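PDB 4ARU: histidine acid phosphatase from Hafnia alvei, which belongs to branch 2 of the histidine phosphatase superfamily, the group of the histidine acid phosphatases and phytases. Local coordinates for residues T263-I266 / A267-N270; A311-S314 / G315-G318. All blocks are in the same frame, centred on the assembly; numbering follows the deposited sequence.

Contact 1 of 2, residues T263-I266 / A267-N270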
loop_
_atom_site.group_PDB
_atom_site.type_symbol
_atom_site.label_atom_id
_atom_site.label_comp_id
_atom_site.label_asym_id
_atom_site.label_seq_id
_atom_site.Cartn_x
_atom_site.Cartn_y
_atom_site.Cartn_z
ATOM N N THR A 263 4.979 -9.140 8.564
ATOM C CA THR A 263 5.933 -9.881 9.412
ATOM C C THR A 263 7.207 -9.075 9.681
ATOM O O THR A 263 7.864 -8.726 8.714
ATOM C CB THR A 263 6.346 -11.178 8.700
ATOM O OG1 THR A 263 5.203 -12.025 8.624
ATOM C CG2 THR A 263 7.501 -11.906 9.423
ATOM N N PRO A 264 7.528 -8.739 10.936
ATOM C CA PRO A 264 8.586 -7.742 11.162
ATOM C C PRO A 264 9.942 -8.058 10.486
ATOM O O PRO A 264 10.548 -7.173 9.915
ATOM C CB PRO A 264 8.679 -7.652 12.674
ATOM C CG PRO A 264 7.236 -7.838 13.071
ATOM C CD PRO A 264 6.734 -8.951 12.179
ATOM N N TYR A 265 10.378 -9.301 10.522
ATOM C CA TYR A 265 11.672 -9.638 9.895
ATOM C C TYR A 265 11.686 -9.267 8.429
ATOM O O TYR A 265 12.655 -8.719 7.893
ATOM C CB TYR A 265 11.973 -11.121 10.096
ATOM C CG TYR A 265 13.316 -11.552 9.563
ATOM C CD1 TYR A 265 14.481 -11.272 10.246
ATOM C CD2 TYR A 265 13.420 -12.198 8.360
ATOM C CE1 TYR A 265 15.704 -11.669 9.745
ATOM C CE2 TYR A 265 14.631 -12.590 7.855
ATOM C CZ TYR A 265 15.768 -12.305 8.552
ATOM O OH TYR A 265 16.981 -12.683 8.022
ATOM N N ILE A 266 10.618 -9.576 7.734
ATOM C CA ILE A 266 10.538 -9.270 6.318
ATOM C C ILE A 266 10.360 -7.755 6.158
ATOM O O ILE A 266 11.017 -7.119 5.302
ATOM C CB ILE A 266 9.340 -10.007 5.662
ATOM C CG1 ILE A 266 9.579 -11.508 5.706
ATOM C CG2 ILE A 266 9.133 -9.520 4.245
ATOM C CD1 ILE A 266 8.456 -12.341 5.132
ATOM N N ALA A 267 9.430 -7.181 6.917
ATOM C CA ALA A 267 9.073 -5.785 6.783
ATOM C C ALA A 267 10.330 -4.885 6.990
ATOM O O ALA A 267 10.495 -3.945 6.236
ATOM C CB ALA A 267 8.051 -5.434 7.828
ATOM N N LYS A 268 11.200 -5.206 7.928
ATOM C CA LYS A 268 12.345 -4.318 8.154
ATOM C C LYS A 268 13.381 -4.449 7.059
ATOM O O LYS A 268 14.108 -3.481 6.808
ATOM C CB LYS A 268 12.973 -4.519 9.525
ATOM C CG LYS A 268 13.745 -5.802 9.645
ATOM C CD LYS A 268 14.092 -6.099 11.079
ATOM C CE LYS A 268 15.076 -7.224 11.172
ATOM N NZ LYS A 268 15.606 -7.447 12.556
ATOM N N HIS A 269 13.474 -5.608 6.400
ATOM C CA HIS A 269 14.444 -5.762 5.314
ATOM C C HIS A 269 13.955 -5.021 4.085
ATOM O O HIS A 269 14.787 -4.538 3.312
ATOM C CB HIS A 269 14.737 -7.233 5.003
ATOM C CG HIS A 269 15.694 -7.860 5.949
ATOM N ND1 HIS A 269 15.318 -8.375 7.181
ATOM C CD2 HIS A 269 17.030 -8.053 5.862
ATOM C CE1 HIS A 269 16.384 -8.817 7.814
ATOM N NE2 HIS A 269 17.429 -8.680 7.020
ATOM N N ASN A 270 12.649 -4.970 3.853
ATOM C CA ASN A 270 12.104 -4.333 2.654
ATOM C C ASN A 270 11.753 -2.877 2.882
ATOM O O ASN A 270 11.670 -2.112 1.911
ATOM C CB ASN A 270 10.904 -5.111 2.149
ATOM C CG ASN A 270 11.275 -6.474 1.584
ATOM O OD1 ASN A 270 11.845 -6.564 0.519
ATOM N ND2 ASN A 270 10.958 -7.546 2.312
#
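His-269 reaches back one helical turn to Tyr-265 and meets it twice. Its ND1 donates to the backbone O of Tyr-265 at 2.8 Å, nearly straight at 168° and close to the imidazole plane, while its CE1 sits over one face of the phenol ring, 3.5 Å from CE1 of Tyr-265. The two planes stand 53° apart, an edge-to-face pair. Tyr-265 can offer that face because its CG lies anti to the backbone N (chi1 -177°), and its hydroxyl is held by the backbone N of Asp-138. Beside the pair, Lys-268 passes CG 3.6 Å from O of Tyr-265 and runs extended past the ring. On the next carbonyl, O of Ile-266 takes the backbone N of Asn-270 almost head-on and also ND2 of the Asn-270 side chain at 3.0 Å, which comes from above the carbonyl plane. Further out, Pro-264 suits the first turn of helix 264-282, where no carbonyl of the same helix waits for the N-H that proline lacks, and O of Thr-263 receives the N of Ala-267 at 2.8 Å. The bond from ND1 means that this nitrogen carries a proton, and together with the ring contact it should fix the imidazole's rotation.

Contact 2 of 2, residues A311-S314 / G315-G318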
loop_
_atom_site.group_PDB
_atom_site.type_symbol
_atom_site.label_atom_id
_atom_site.label_comp_id
_atom_site.label_asym_id
_atom_site.label_seq_id
_atom_site.Cartn_x
_atom_site.Cartn_y
_atom_site.Cartn_z
ATOM N N ALA A 311 2.410 -2.020 3.642
ATOM C CA ALA A 311 2.334 -3.138 4.611
ATOM C C ALA A 311 3.641 -3.274 5.360
ATOM O O ALA A 311 3.640 -3.512 6.586
ATOM C CB ALA A 311 1.959 -4.425 3.902
ATOM N N ASN A 312 4.770 -3.103 4.680
ATOM C CA ASN A 312 6.049 -3.170 5.380
ATOM C C ASN A 312 6.155 -2.101 6.477
ATOM O O ASN A 312 6.571 -2.365 7.587
ATOM C CB ASN A 312 7.231 -2.932 4.430
ATOM C CG ASN A 312 7.430 -4.012 3.366
ATOM O OD1 ASN A 312 8.052 -3.701 2.323
ATOM N ND2 ASN A 312 7.023 -5.247 3.595
ATOM N N ILE A 313 5.781 -0.878 6.143
ATOM C CA ILE A 313 5.860 0.239 7.096
ATOM C C ILE A 313 4.920 -0.029 8.247
ATOM O O ILE A 313 5.280 0.200 9.402
ATOM C CB ILE A 313 5.566 1.577 6.395
ATOM C CG1 ILE A 313 6.681 1.880 5.391
ATOM C CG2 ILE A 313 5.320 2.692 7.412
ATOM C CD1 ILE A 313 8.012 2.121 5.992
ATOM N N SER A 314 3.735 -0.544 7.947
ATOM C CA SER A 314 2.797 -0.897 9.017
ATOM C C SER A 314 3.390 -1.944 9.953
ATOM O O SER A 314 3.236 -1.837 11.146
ATOM C CB SER A 314 1.465 -1.260 8.409
ATOM O OG SER A 314 1.412 -2.555 8.030
ATOM N N GLY A 315 4.056 -2.964 9.432
ATOM C CA GLY A 315 4.658 -3.972 10.276
ATOM C C GLY A 315 5.789 -3.429 11.127
ATOM O O GLY A 315 5.911 -3.781 12.314
ATOM N N MET A 316 6.627 -2.557 10.554
ATOM C CA MET A 316 7.743 -1.967 11.295
ATOM C C MET A 316 7.265 -1.116 12.472
ATOM O O MET A 316 7.883 -1.156 13.535
ATOM C CB MET A 316 8.638 -1.119 10.401
ATOM C CG MET A 316 9.343 -1.913 9.343
ATOM S SD MET A 316 10.400 -0.883 8.305
ATOM C CE MET A 316 11.773 -0.667 9.347
ATOM N N LEU A 317 6.182 -0.367 12.260
ATOM C CA LEU A 317 5.614 0.530 13.272
ATOM C C LEU A 317 4.499 -0.142 14.105
ATOM O O LEU A 317 4.000 0.471 15.069
ATOM C CB LEU A 317 5.088 1.810 12.624
ATOM C CG LEU A 317 6.176 2.763 12.117
ATOM C CD1 LEU A 317 5.581 3.908 11.350
ATOM C CD2 LEU A 317 7.128 3.236 13.199
ATOM N N GLY A 318 4.191 -1.416 13.824
ATOM C CA GLY A 318 3.143 -2.127 14.567
ATOM C C GLY A 318 1.748 -1.568 14.356
ATOM O O GLY A 318 0.897 -1.701 15.253
#
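Two donors share the O of Ala-311: the N of Gly-315, in the regular helical bond of 2.9 Å, and OG of Ser-314 at 2.8 Å. Both come from the same face of the carbonyl plane, the hydroxyl at a C=O...OG angle of only 116°. Ser-314 can fold back in this way because chi1 (85°) sets OG between its own N and carbonyl carbon; the same oxygen accepts from NE of Arg-262, so a buried hydroxyl is used both as donor and as acceptor. The next two carbonyls take regular helical bonds: O of Asn-312 from the N of Met-316 at 3.0 Å, and O of Ile-313 from the N of Leu-317 at 3.1 Å. The amide ND2 of Asn-312 is spent outside the turn, on O of Ser-261. Apolar side chains fill another side, where CG2 of Ile-313 lies alongside CD1 of Leu-317 at 4.1 Å, both residues also touching Phe-338 of strand 335-342. At Gly-318 phi turns positive, a conformation that glycine adopts without strain. Its N bonds weakly to O of Gly-315, and Met-319 N turns back to O of Ser-314: the Schellman motif that ends helix 307-317.

Contact 1 opens helix 264-282 and contact 2 closes helix 307-317, and the two helices pack against each other, with the contact centres about 8 Å apart. Small Ala-267 permits close approach, its CB lying 3.4 Å from O of Asn-312, and the flexible thioether of Met-316 fits over the same turn, CE 3.9 Å from CA of Lys-268. Contact 2 is the more buried, set between helix 264-282 and strand 335-342; there a buried hydroxyl and a glycine C-terminus do the polar work. Contact 1, only partly buried and also facing helix 139-150, instead has side chains bonded to backbone carbonyls of their own turn, and a ring pair.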